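Local coordinates for protein KLLA0F20702p (Kluyveromyces lactis, PDB 5Y5A) that probably helps bring telomerase to chromosome ends, as the yeast Est1 protein that is bound by Cdc13 in the telomerase recruitment complex, at residues K408-E413 and A424-M429; I428-I433 and T447-S452; L84-V89 and G196-Y201; Q16-S21 and Q39-K44. One frame throughout, in Å; residues are numbered along the deposited sequence.

Interaction 1: residues K408-E413 and A424-M429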
loop_
_atom_site.group_PDB
_atom_site.type_symbol
_atom_site.label_atom_id
_atom_site.label_comp_id
_atom_site.label_asym_id
_atom_site.label_seq_id
_atom_site.Cartn_x
_atom_site.Cartn_y
_atom_site.Cartn_z
ATOM N N LYS A 408 22.489 -4.991 -11.226
ATOM C CA LYS A 408 22.041 -5.299 -12.587
ATOM C C LYS A 408 21.045 -4.290 -13.141
ATOM O O LYS A 408 20.769 -4.295 -14.342
ATOM C CB LYS A 408 21.430 -6.708 -12.658
ATOM C CG LYS A 408 22.271 -7.813 -12.027
ATOM C CD LYS A 408 23.605 -7.987 -12.720
ATOM C CE LYS A 408 24.412 -9.082 -12.046
ATOM N NZ LYS A 408 25.804 -9.127 -12.558
ATOM N N VAL A 409 20.500 -3.419 -12.294
ATOM C CA VAL A 409 19.469 -2.510 -12.796
ATOM C C VAL A 409 19.825 -1.036 -12.599
ATOM O O VAL A 409 20.029 -0.317 -13.574
ATOM C CB VAL A 409 18.085 -2.792 -12.144
ATOM C CG1 VAL A 409 17.026 -1.913 -12.773
ATOM C CG2 VAL A 409 17.705 -4.259 -12.303
ATOM N N ILE A 410 19.900 -0.590 -11.351
ATOM C CA ILE A 410 20.137 0.821 -11.064
ATOM C C ILE A 410 21.484 1.279 -11.631
ATOM O O ILE A 410 21.584 2.380 -12.169
ATOM C CB ILE A 410 20.076 1.112 -9.545
ATOM C CG1 ILE A 410 18.750 0.609 -8.954
ATOM C CG2 ILE A 410 20.229 2.597 -9.284
ATOM C CD1 ILE A 410 18.635 0.768 -7.425
ATOM N N MET A 411 22.506 0.426 -11.549
ATOM C CA MET A 411 23.820 0.764 -12.104
ATOM C C MET A 411 23.764 0.975 -13.612
ATOM O O MET A 411 24.574 1.724 -14.167
ATOM C CB MET A 411 24.856 -0.320 -11.775
ATOM C CG MET A 411 25.420 -0.250 -10.362
ATOM S SD MET A 411 26.432 1.206 -10.074
ATOM C CE MET A 411 27.939 0.732 -10.920
ATOM N N LYS A 412 22.813 0.321 -14.274
ATOM C CA LYS A 412 22.665 0.479 -15.722
ATOM C C LYS A 412 21.714 1.622 -16.073
ATOM O O LYS A 412 21.529 1.932 -17.246
ATOM C CB LYS A 412 22.165 -0.817 -16.377
ATOM C CG LYS A 412 22.993 -2.059 -16.063
ATOM C CD LYS A 412 22.707 -3.189 -17.060
ATOM C CE LYS A 412 23.313 -4.512 -16.591
ATOM N NZ LYS A 412 23.112 -5.614 -17.579
ATOM N N GLU A 413 21.112 2.252 -15.066
ATOM C CA GLU A 413 20.090 3.264 -15.331
ATOM C C GLU A 413 20.173 4.531 -14.473
ATOM O O GLU A 413 19.209 5.295 -14.412
ATOM C CB GLU A 413 18.698 2.650 -15.151
ATOM C CG GLU A 413 18.406 1.462 -16.052
ATOM C CD GLU A 413 18.333 1.843 -17.519
ATOM O OE1 GLU A 413 18.481 0.944 -18.381
ATOM O OE2 GLU A 413 18.113 3.038 -17.812
ATOM N N ALA A 424 14.608 6.153 -7.147
ATOM C CA ALA A 424 13.630 6.056 -6.057
ATOM C C ALA A 424 13.830 4.782 -5.247
ATOM O O ALA A 424 13.683 4.786 -4.031
ATOM C CB ALA A 424 12.209 6.108 -6.597
ATOM N N MET A 425 14.173 3.694 -5.925
ATOM C CA MET A 425 14.437 2.428 -5.247
ATOM C C MET A 425 15.652 2.544 -4.330
ATOM O O MET A 425 15.646 2.023 -3.215
ATOM C CB MET A 425 14.640 1.292 -6.268
ATOM C CG MET A 425 13.329 0.779 -6.878
ATOM S SD MET A 425 13.491 -0.690 -7.919
ATOM C CE MET A 425 14.613 -0.104 -9.184
ATOM N N ALA A 426 16.687 3.238 -4.791
ATOM C CA ALA A 426 17.849 3.475 -3.934
ATOM C C ALA A 426 17.479 4.316 -2.704
ATOM O O ALA A 426 17.975 4.049 -1.608
ATOM C CB ALA A 426 18.977 4.142 -4.727
ATOM N N ARG A 427 16.618 5.322 -2.878
ATOM C CA ARG A 427 16.196 6.168 -1.752
ATOM C C ARG A 427 15.486 5.338 -0.695
ATOM O O ARG A 427 15.697 5.500 0.503
ATOM C CB ARG A 427 15.256 7.288 -2.202
ATOM C CG ARG A 427 15.904 8.454 -2.912
ATOM C CD ARG A 427 14.873 9.545 -3.136
ATOM N NE ARG A 427 14.360 10.080 -1.876
ATOM C CZ ARG A 427 13.138 10.583 -1.725
ATOM N NH1 ARG A 427 12.749 11.058 -0.548
ATOM N NH2 ARG A 427 12.299 10.607 -2.756
ATOM N N ILE A 428 14.633 4.446 -1.172
ATOM C CA ILE A 428 13.793 3.638 -0.316
ATOM C C ILE A 428 14.620 2.649 0.517
ATOM O O ILE A 428 14.375 2.482 1.721
ATOM C CB ILE A 428 12.743 2.935 -1.173
ATOM C CG1 ILE A 428 11.703 3.968 -1.603
ATOM C CG2 ILE A 428 12.106 1.770 -0.450
ATOM C CD1 ILE A 428 10.817 3.482 -2.687
ATOM N N MET A 429 15.616 2.032 -0.114
ATOM C CA MET A 429 16.549 1.169 0.604
ATOM C C MET A 429 17.226 1.920 1.754
ATOM O O MET A 429 17.223 1.461 2.892
ATOM C CB MET A 429 17.610 0.606 -0.350
ATOM C CG MET A 429 17.057 -0.310 -1.455
ATOM S SD MET A 429 18.379 -0.991 -2.494
ATOM C CE MET A 429 17.468 -1.512 -3.946
#
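Ile410 meets Met425, Ala426 and Met429 through a single methyl group, CD1, an economical way for the C-terminal part of one helix to meet the flank of the next in an all-helical domain. The domain belongs to the Est1 DNA/RNA-binding family, of the TPR clan, and the two helices, 385-410 and 421-433, follow each other in the chain. Ile410 reaches out with CG1 beside its backbone N (chi1 -54°) and the rest of the chain extended, so that its end rather than its branch does the touching. On the other side the three partners lie on one flank of helix 421-433. Met425 lies at a slant to the isoleucine and offers the base of its side chain, with CB 4.2 Å from Ile410 CD1. Met429 takes part with its far end: its chain is nearly straight (chi3 -162°), and CE comes within 4.3 Å of Ile410 CD1. The methyl is thus approached by one methionine at its root and by another at its end, and the CB of Ala426 approaches from a third direction, 4.3 Å from Ile410 CD1. The side chains that meet here are apolar and buried; Leu456 of helix 447-462 adds to them by packing on Ile410, and Leu405 of helix 385-410 by touching both methionines. Of the atoms of 424-429, the nearest to Ile410 CD1 belongs to the main chain, the N of Ala426, at 4.1 Å.

Interaction 2: residues I428-I433 and T447-S452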
loop_
_atom_site.group_PDB
_atom_site.type_symbol
_atom_site.label_atom_id
_atom_site.label_comp_id
_atom_site.label_asym_id
_atom_site.label_seq_id
_atom_site.Cartn_x
_atom_site.Cartn_y
_atom_site.Cartn_z
ATOM N N ILE A 428 14.633 4.446 -1.172
ATOM C CA ILE A 428 13.793 3.638 -0.316
ATOM C C ILE A 428 14.620 2.649 0.517
ATOM O O ILE A 428 14.375 2.482 1.721
ATOM C CB ILE A 428 12.743 2.935 -1.173
ATOM C CG1 ILE A 428 11.703 3.968 -1.603
ATOM C CG2 ILE A 428 12.106 1.770 -0.450
ATOM C CD1 ILE A 428 10.817 3.482 -2.687
ATOM N N MET A 429 15.616 2.032 -0.114
ATOM C CA MET A 429 16.549 1.169 0.604
ATOM C C MET A 429 17.226 1.920 1.754
ATOM O O MET A 429 17.223 1.461 2.892
ATOM C CB MET A 429 17.610 0.606 -0.350
ATOM C CG MET A 429 17.057 -0.310 -1.455
ATOM S SD MET A 429 18.379 -0.991 -2.494
ATOM C CE MET A 429 17.468 -1.512 -3.946
ATOM N N MET A 430 17.786 3.086 1.448
ATOM C CA MET A 430 18.512 3.859 2.441
ATOM C C MET A 430 17.597 4.370 3.543
ATOM O O MET A 430 17.966 4.370 4.711
ATOM C CB MET A 430 19.237 5.028 1.779
ATOM C CG MET A 430 20.190 4.593 0.687
ATOM S SD MET A 430 21.285 3.271 1.242
ATOM C CE MET A 430 22.140 4.125 2.547
ATOM N N CYS A 431 16.405 4.805 3.170
ATOM C CA CYS A 431 15.460 5.299 4.160
ATOM C C CYS A 431 15.005 4.178 5.081
ATOM O O CYS A 431 14.811 4.388 6.282
ATOM C CB CYS A 431 14.261 5.948 3.480
ATOM S SG CYS A 431 14.633 7.579 2.835
ATOM N N TRP A 432 14.845 2.985 4.522
ATOM C CA TRP A 432 14.505 1.826 5.337
ATOM C C TRP A 432 15.641 1.506 6.292
ATOM O O TRP A 432 15.437 1.350 7.503
ATOM C CB TRP A 432 14.213 0.607 4.462
ATOM C CG TRP A 432 13.879 -0.622 5.260
ATOM C CD1 TRP A 432 12.918 -0.738 6.231
ATOM C CD2 TRP A 432 14.483 -1.916 5.141
ATOM N NE1 TRP A 432 12.894 -2.023 6.726
ATOM C CE2 TRP A 432 13.836 -2.769 6.065
ATOM C CE3 TRP A 432 15.503 -2.439 4.339
ATOM C CZ2 TRP A 432 14.186 -4.111 6.213
ATOM C CZ3 TRP A 432 15.840 -3.778 4.479
ATOM C CH2 TRP A 432 15.187 -4.594 5.414
ATOM N N ILE A 433 16.843 1.417 5.731
ATOM C CA ILE A 433 18.021 1.024 6.490
ATOM C C ILE A 433 18.279 1.969 7.666
ATOM O O ILE A 433 18.562 1.506 8.769
ATOM C CB ILE A 433 19.248 0.939 5.567
ATOM C CG1 ILE A 433 19.100 -0.272 4.637
ATOM C CG2 ILE A 433 20.535 0.822 6.365
ATOM C CD1 ILE A 433 20.168 -0.386 3.578
ATOM N N THR A 447 29.151 -7.132 2.959
ATOM C CA THR A 447 30.191 -6.759 2.002
ATOM C C THR A 447 29.604 -6.537 0.610
ATOM O O THR A 447 29.963 -5.574 -0.068
ATOM C CB THR A 447 31.325 -7.820 1.915
ATOM O OG1 THR A 447 30.766 -9.112 1.656
ATOM C CG2 THR A 447 32.132 -7.863 3.211
ATOM N N SER A 448 28.690 -7.412 0.195
ATOM C CA SER A 448 28.071 -7.273 -1.117
ATOM C C SER A 448 27.278 -5.973 -1.204
ATOM O O SER A 448 27.383 -5.254 -2.187
ATOM C CB SER A 448 27.166 -8.463 -1.422
ATOM O OG SER A 448 26.102 -8.527 -0.497
ATOM N N PHE A 449 26.507 -5.658 -0.167
ATOM C CA PHE A 449 25.687 -4.450 -0.200
ATOM C C PHE A 449 26.547 -3.185 -0.139
ATOM O O PHE A 449 26.328 -2.246 -0.897
ATOM C CB PHE A 449 24.642 -4.440 0.932
ATOM C CG PHE A 449 23.788 -3.201 0.927
ATOM C CD1 PHE A 449 22.785 -3.043 -0.016
ATOM C CD2 PHE A 449 24.031 -2.163 1.818
ATOM C CE1 PHE A 449 22.020 -1.880 -0.056
ATOM C CE2 PHE A 449 23.269 -1.000 1.784
ATOM C CZ PHE A 449 22.266 -0.859 0.843
ATOM N N CYS A 450 27.536 -3.165 0.749
ATOM C CA CYS A 450 28.461 -2.031 0.821
ATOM C C CYS A 450 29.229 -1.841 -0.473
ATOM O O CYS A 450 29.409 -0.711 -0.927
ATOM C CB CYS A 450 29.441 -2.202 1.985
ATOM S SG CYS A 450 28.636 -1.970 3.576
ATOM N N GLN A 451 29.683 -2.937 -1.069
ATOM C CA GLN A 451 30.332 -2.847 -2.377
ATOM C C GLN A 451 29.388 -2.222 -3.416
ATOM O O GLN A 451 29.796 -1.356 -4.194
ATOM C CB GLN A 451 30.797 -4.225 -2.853
ATOM C CG GLN A 451 31.509 -4.199 -4.198
ATOM C CD GLN A 451 32.854 -3.492 -4.121
ATOM O OE1 GLN A 451 33.779 -3.971 -3.470
ATOM N NE2 GLN A 451 32.957 -2.336 -4.770
ATOM N N SER A 452 28.126 -2.653 -3.418
ATOM C CA SER A 452 27.142 -2.133 -4.372
ATOM C C SER A 452 26.898 -0.634 -4.206
ATOM O O SER A 452 26.822 0.098 -5.186
ATOM C CB SER A 452 25.815 -2.892 -4.235
ATOM O OG SER A 452 25.888 -4.145 -4.895
#
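Phe449 reaches from helix 447-462 toward helix 421-433 and is met there by Met429, Met430 and Ile433, an example of one aromatic side chain spanning a wide helix-helix separation. The setting is the helical Est1 DNA/RNA-binding region of the TPR clan, where the axes of 428-433 and 447-452 come no closer than 13.7 Å and run at 129° to each other. Phe449 crosses this distance with CG anti to the backbone N (chi1 180°), which carries the ring away from its own helix. The two methionines reach the rim of this ring by different conformations. Met429 is stretched, and its SD lies near the ring plane 4.5 Å from Phe449 CE1. Met430 is coiled, all three torsions lying near -60°; its CB does not set out at the phenylalanine, yet the folded chain brings SD to the ring edge, 4.3 Å from Phe449 CZ. Phe399 adds an edge-to-face contact to the Phe449 ring, and Phe544 of helix 526-546 packs on both Met430 and Ile433. Met430 also touches an aromatic side chain of the bound peptide, so this residue packs both in the core and on the peptide. Ile433 comes from the direction opposite to the phenylalanine, and its CD1 stands 3.5 Å from Phe449 CZ and 3.6 Å from Phe449 CE2.

Interaction 3: residues L84-V89 and G196-Y201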
loop_
_atom_site.group_PDB
_atom_site.type_symbol
_atom_site.label_atom_id
_atom_site.label_comp_id
_atom_site.label_asym_id
_atom_site.label_seq_id
_atom_site.Cartn_x
_atom_site.Cartn_y
_atom_site.Cartn_z
ATOM N N LEU A 84 -20.404 2.265 12.087
ATOM C CA LEU A 84 -21.528 1.482 12.585
ATOM C C LEU A 84 -22.553 1.219 11.481
ATOM O O LEU A 84 -23.305 0.235 11.526
ATOM C CB LEU A 84 -22.200 2.191 13.762
ATOM C CG LEU A 84 -21.424 2.227 15.079
ATOM C CD1 LEU A 84 -22.183 3.040 16.108
ATOM C CD2 LEU A 84 -21.170 0.820 15.593
ATOM N N THR A 85 -22.587 2.111 10.495
ATOM C CA THR A 85 -23.503 1.973 9.373
ATOM C C THR A 85 -23.080 0.821 8.471
ATOM O O THR A 85 -23.896 -0.019 8.083
ATOM C CB THR A 85 -23.578 3.266 8.551
ATOM O OG1 THR A 85 -24.147 4.309 9.356
ATOM C CG2 THR A 85 -24.437 3.047 7.318
ATOM N N TRP A 86 -21.796 0.786 8.143
ATOM C CA TRP A 86 -21.251 -0.302 7.351
ATOM C C TRP A 86 -21.428 -1.633 8.060
ATOM O O TRP A 86 -21.982 -2.573 7.501
ATOM C CB TRP A 86 -19.771 -0.071 7.057
ATOM C CG TRP A 86 -19.162 -1.227 6.353
ATOM C CD1 TRP A 86 -18.277 -2.128 6.865
ATOM C CD2 TRP A 86 -19.419 -1.632 5.000
ATOM N NE1 TRP A 86 -17.956 -3.065 5.911
ATOM C CE2 TRP A 86 -18.641 -2.784 4.762
ATOM C CE3 TRP A 86 -20.224 -1.130 3.974
ATOM C CZ2 TRP A 86 -18.648 -3.437 3.531
ATOM C CZ3 TRP A 86 -20.228 -1.783 2.756
ATOM C CH2 TRP A 86 -19.447 -2.924 2.544
ATOM N N LYS A 87 -20.971 -1.686 9.308
ATOM C CA LYS A 87 -20.946 -2.919 10.090
ATOM C C LYS A 87 -22.323 -3.517 10.356
ATOM O O LYS A 87 -22.508 -4.725 10.235
ATOM C CB LYS A 87 -20.242 -2.669 11.424
ATOM C CG LYS A 87 -20.056 -3.908 12.275
ATOM C CD LYS A 87 -19.387 -3.547 13.585
ATOM C CE LYS A 87 -19.257 -4.749 14.498
ATOM N NZ LYS A 87 -18.685 -4.370 15.822
ATOM N N HIS A 88 -23.284 -2.673 10.717
ATOM C CA HIS A 88 -24.567 -3.159 11.209
ATOM C C HIS A 88 -25.694 -3.093 10.184
ATOM O O HIS A 88 -26.696 -3.800 10.306
ATOM C CB HIS A 88 -24.969 -2.376 12.456
ATOM C CG HIS A 88 -24.033 -2.564 13.607
ATOM N ND1 HIS A 88 -24.006 -3.716 14.362
ATOM C CD2 HIS A 88 -23.088 -1.749 14.128
ATOM C CE1 HIS A 88 -23.085 -3.602 15.302
ATOM N NE2 HIS A 88 -22.513 -2.419 15.183
ATOM N N VAL A 89 -25.536 -2.245 9.176
ATOM C CA VAL A 89 -26.592 -2.061 8.189
ATOM C C VAL A 89 -26.194 -2.582 6.814
ATOM O O VAL A 89 -26.887 -3.415 6.235
ATOM C CB VAL A 89 -26.985 -0.581 8.056
ATOM C CG1 VAL A 89 -28.105 -0.425 7.048
ATOM C CG2 VAL A 89 -27.385 -0.018 9.408
ATOM N N GLY A 196 -16.388 2.368 -2.078
ATOM C CA GLY A 196 -15.478 1.414 -2.695
ATOM C C GLY A 196 -15.892 -0.032 -2.483
ATOM O O GLY A 196 -16.066 -0.786 -3.446
ATOM N N CYS A 197 -16.065 -0.414 -1.221
ATOM C CA CYS A 197 -16.526 -1.759 -0.875
ATOM C C CYS A 197 -17.851 -2.113 -1.534
ATOM O O CYS A 197 -18.021 -3.225 -2.029
ATOM C CB CYS A 197 -16.681 -1.908 0.635
ATOM S SG CYS A 197 -15.190 -1.596 1.582
ATOM N N SER A 198 -18.794 -1.173 -1.514
ATOM C CA SER A 198 -20.116 -1.400 -2.090
ATOM C C SER A 198 -20.003 -1.666 -3.583
ATOM O O SER A 198 -20.620 -2.588 -4.103
ATOM C CB SER A 198 -21.033 -0.205 -1.839
ATOM O OG SER A 198 -21.143 0.061 -0.455
ATOM N N GLN A 199 -19.202 -0.847 -4.258
ATOM C CA GLN A 199 -18.940 -1.002 -5.682
ATOM C C GLN A 199 -18.309 -2.352 -5.999
ATOM O O GLN A 199 -18.638 -2.969 -7.013
ATOM C CB GLN A 199 -18.030 0.119 -6.182
ATOM C CG GLN A 199 -18.713 1.456 -6.289
ATOM C CD GLN A 199 -19.835 1.430 -7.295
ATOM O OE1 GLN A 199 -19.727 0.793 -8.345
ATOM N NE2 GLN A 199 -20.929 2.112 -6.978
ATOM N N ARG A 200 -17.390 -2.800 -5.144
ATOM C CA ARG A 200 -16.763 -4.097 -5.352
ATOM C C ARG A 200 -17.816 -5.193 -5.266
ATOM O O ARG A 200 -17.887 -6.070 -6.123
ATOM C CB ARG A 200 -15.652 -4.360 -4.336
ATOM C CG ARG A 200 -14.928 -5.674 -4.600
ATOM C CD ARG A 200 -13.837 -5.960 -3.587
ATOM N NE ARG A 200 -14.348 -5.944 -2.223
ATOM C CZ ARG A 200 -15.067 -6.922 -1.678
ATOM N NH1 ARG A 200 -15.490 -6.807 -0.426
ATOM N NH2 ARG A 200 -15.369 -8.007 -2.381
ATOM N N TYR A 201 -18.635 -5.125 -4.224
ATOM C CA TYR A 201 -19.707 -6.090 -4.020
ATOM C C TYR A 201 -20.685 -6.123 -5.191
ATOM O O TYR A 201 -21.152 -7.191 -5.590
ATOM C CB TYR A 201 -20.466 -5.777 -2.734
ATOM C CG TYR A 201 -19.905 -6.442 -1.504
ATOM C CD1 TYR A 201 -20.005 -7.818 -1.332
ATOM C CD2 TYR A 201 -19.293 -5.696 -0.503
ATOM C CE1 TYR A 201 -19.500 -8.437 -0.199
ATOM C CE2 TYR A 201 -18.785 -6.306 0.635
ATOM C CZ TYR A 201 -18.891 -7.676 0.782
ATOM O OH TYR A 201 -18.389 -8.284 1.912
#
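Trp86 meets Cys197, Ser198 and Tyr201 with the six-membered part of its indole. The nearest approach is that of Cys197, whose CB is 3.5 Å from Trp86 CH2. Its sulfur stands over one face of the ring but displaced toward the rim, SG being 4.8 Å from the six-membered ring centroid of Trp86 and 27° off the normal, a cysteine sulfur-aromatic contact of oblique kind. Two further groups take the edge. Ser198 OG lies near the ring plane at 3.8 Å from Trp86 CZ3, and Tyr201 brings CE2 to 3.9 Å from Trp86 CH2, the two aromatic side chains passing at a slant rather than stacking.

A second layer holds these groups in place. Trp86 itself stands out from its helix with CG opposite the backbone N (chi1 175°), and its ring stacks on that of Tyr194, one turn before Ser198. The serine hydroxyl is bonded to the carbonyl O of Tyr194, so the edge contact costs it no polar partner. Tyr201 is stacked on Phe94, further along the tryptophan's own helix. Helix 113-144 touches both sides, with Leu133 on Thr85 and Phe127 on Ser198.

The axes of the two short segments are 12.8 Å apart at 34°, a spacing bridged by the indole. Two helices running broadly the same way, with a third packed on both, are consistent with the TPR-like helical array to which the Est1 family belongs.

Interaction 4: residues Q16-S21 and Q39-K44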
loop_
_atom_site.group_PDB
_atom_site.type_symbol
_atom_site.label_atom_id
_atom_site.label_comp_id
_atom_site.label_asym_id
_atom_site.label_seq_id
_atom_site.Cartn_x
_atom_site.Cartn_y
_atom_site.Cartn_z
ATOM N N GLN A 16 -29.493 -3.558 12.682
ATOM C CA GLN A 16 -29.063 -4.867 12.218
ATOM C C GLN A 16 -30.151 -5.909 12.447
ATOM O O GLN A 16 -30.569 -6.591 11.511
ATOM C CB GLN A 16 -27.769 -5.278 12.921
ATOM C CG GLN A 16 -27.171 -6.585 12.433
ATOM C CD GLN A 16 -25.775 -6.815 12.967
ATOM O OE1 GLN A 16 -25.029 -5.866 13.207
ATOM N NE2 GLN A 16 -25.411 -8.077 13.160
ATOM N N LYS A 17 -30.627 -6.008 13.687
ATOM C CA LYS A 17 -31.637 -7.003 14.047
ATOM C C LYS A 17 -32.933 -6.810 13.267
ATOM O O LYS A 17 -33.586 -7.780 12.889
ATOM C CB LYS A 17 -31.916 -6.961 15.552
ATOM C CG LYS A 17 -30.685 -7.258 16.399
ATOM C CD LYS A 17 -31.014 -7.483 17.869
ATOM C CE LYS A 17 -29.746 -7.826 18.644
ATOM N NZ LYS A 17 -30.003 -8.161 20.070
ATOM N N GLN A 18 -33.296 -5.554 13.024
ATOM C CA GLN A 18 -34.457 -5.239 12.202
ATOM C C GLN A 18 -34.312 -5.798 10.788
ATOM O O GLN A 18 -35.234 -6.419 10.258
ATOM C CB GLN A 18 -34.680 -3.726 12.144
ATOM C CG GLN A 18 -35.345 -3.147 13.384
ATOM C CD GLN A 18 -35.666 -1.668 13.246
ATOM O OE1 GLN A 18 -35.159 -0.990 12.353
ATOM N NE2 GLN A 18 -36.517 -1.163 14.134
ATOM N N LEU A 19 -33.147 -5.583 10.186
ATOM C CA LEU A 19 -32.912 -5.979 8.800
ATOM C C LEU A 19 -32.725 -7.485 8.632
ATOM O O LEU A 19 -33.010 -8.034 7.566
ATOM C CB LEU A 19 -31.697 -5.236 8.241
ATOM C CG LEU A 19 -31.955 -3.761 7.933
ATOM C CD1 LEU A 19 -30.683 -3.060 7.501
ATOM C CD2 LEU A 19 -33.038 -3.625 6.869
ATOM N N GLN A 20 -32.245 -8.150 9.679
ATOM C CA GLN A 20 -32.076 -9.599 9.647
ATOM C C GLN A 20 -33.422 -10.287 9.490
ATOM O O GLN A 20 -33.554 -11.265 8.752
ATOM C CB GLN A 20 -31.375 -10.091 10.913
ATOM C CG GLN A 20 -29.916 -9.673 11.006
ATOM C CD GLN A 20 -29.288 -10.034 12.339
ATOM O OE1 GLN A 20 -29.986 -10.362 13.300
ATOM N NE2 GLN A 20 -27.959 -9.977 12.402
ATOM N N SER A 21 -34.423 -9.761 10.188
ATOM C CA SER A 21 -35.782 -10.267 10.076
ATOM C C SER A 21 -36.314 -10.027 8.664
ATOM O O SER A 21 -37.138 -10.789 8.157
ATOM C CB SER A 21 -36.687 -9.604 11.116
ATOM O OG SER A 21 -37.950 -10.244 11.178
ATOM N N GLN A 39 -35.021 2.446 3.918
ATOM C CA GLN A 39 -35.262 3.880 3.791
ATOM C C GLN A 39 -35.440 4.552 5.144
ATOM O O GLN A 39 -34.975 5.671 5.356
ATOM C CB GLN A 39 -36.492 4.140 2.928
ATOM C CG GLN A 39 -36.229 4.030 1.447
ATOM C CD GLN A 39 -37.502 4.125 0.643
ATOM O OE1 GLN A 39 -38.595 3.945 1.175
ATOM N NE2 GLN A 39 -37.371 4.412 -0.645
ATOM N N MET A 40 -36.122 3.868 6.053
ATOM C CA MET A 40 -36.349 4.405 7.385
ATOM C C MET A 40 -35.037 4.514 8.154
ATOM O O MET A 40 -34.771 5.523 8.809
ATOM C CB MET A 40 -37.343 3.535 8.150
ATOM C CG MET A 40 -38.742 3.545 7.563
ATOM S SD MET A 40 -39.468 5.195 7.533
ATOM C CE MET A 40 -39.649 5.503 9.284
ATOM N N ILE A 41 -34.215 3.473 8.063
ATOM C CA ILE A 41 -32.940 3.439 8.767
ATOM C C ILE A 41 -31.973 4.464 8.180
ATOM O O ILE A 41 -31.271 5.157 8.916
ATOM C CB ILE A 41 -32.317 2.023 8.725
ATOM C CG1 ILE A 41 -33.208 1.044 9.501
ATOM C CG2 ILE A 41 -30.896 2.029 9.283
ATOM C CD1 ILE A 41 -32.772 -0.397 9.423
ATOM N N HIS A 42 -31.951 4.568 6.854
ATOM C CA HIS A 42 -31.144 5.580 6.178
ATOM C C HIS A 42 -31.550 6.985 6.611
ATOM O O HIS A 42 -30.705 7.865 6.776
ATOM C CB HIS A 42 -31.273 5.452 4.657
ATOM C CG HIS A 42 -30.310 4.485 4.045
ATOM N ND1 HIS A 42 -30.072 4.432 2.688
ATOM C CD2 HIS A 42 -29.518 3.538 4.602
ATOM C CE1 HIS A 42 -29.178 3.492 2.435
ATOM N NE2 HIS A 42 -28.826 2.935 3.580
ATOM N N SER A 43 -32.850 7.185 6.795
ATOM C CA SER A 43 -33.380 8.488 7.175
ATOM C C SER A 43 -32.910 8.899 8.566
ATOM O O SER A 43 -32.630 10.070 8.812
ATOM C CB SER A 43 -34.907 8.482 7.123
ATOM O OG SER A 43 -35.431 9.665 7.698
ATOM N N LYS A 44 -32.828 7.932 9.474
ATOM C CA LYS A 44 -32.371 8.202 10.832
ATOM C C LYS A 44 -30.879 8.483 10.853
ATOM O O LYS A 44 -30.416 9.373 11.562
ATOM C CB LYS A 44 -32.686 7.028 11.755
ATOM C CG LYS A 44 -34.154 6.852 12.061
ATOM C CD LYS A 44 -34.368 5.798 13.134
ATOM C CE LYS A 44 -35.832 5.712 13.529
ATOM N NZ LYS A 44 -36.047 4.733 14.627
#
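Gln18 is the first residue of 16-21 to reach Ile41, and it does so with the end of an extended chain: OE1 lies 3.8 Å from Ile41 CD1 and 4.0 Å from Ile41 CG1. The two side chains run alongside each other with opposite sense, and this is van der Waals contact of an amide oxygen with methyl and methylene groups at the exposed border of the interface. Leu19 follows and supplies the apolar core. It meets Ile41 tip to tip, with Leu19 CG 3.8 Å from Ile41 CD1. The leucine methyls CD1 and CD2 are 3.9 and 4.1 Å from the same Ile41 CD1, so the isoleucine's end faces the fork of the leucine. What brings it there is an outstretched Ile41 chain (chi2 175°) on a side chain whose CB already points at the other helix. Ile41 is the buried member of the three, while Gln18 and Leu19 keep some exposure. Helix 7-21 and helix 33-53 are consecutive helices at the N-terminal end of the molecule, and helix 78-105 packs against the pair, Val89 touching Leu19 and Ile41 together and Ile93 touching Leu19.

The four contacts form two groups on opposite sides of the chain's centre. Along the sequence interaction 4 comes first, then interaction 3, then interactions 1 and 2. The first two have centres 14 Å apart and touch directly: His88 ND1 is 2.6 Å from Gln16 OE1, a probable hydrogen bond, and helix 78-105 is the element through which they meet. Interactions 1 and 2, with centres 10 Å apart, share helix 421-433 and its Met429 within the DNA/RNA-binding region. Between the groups the centres are 41 to 56 Å apart. The contacts thus join neighbouring helices locally within two separate parts of the chain, and the peptide contact belongs to the second.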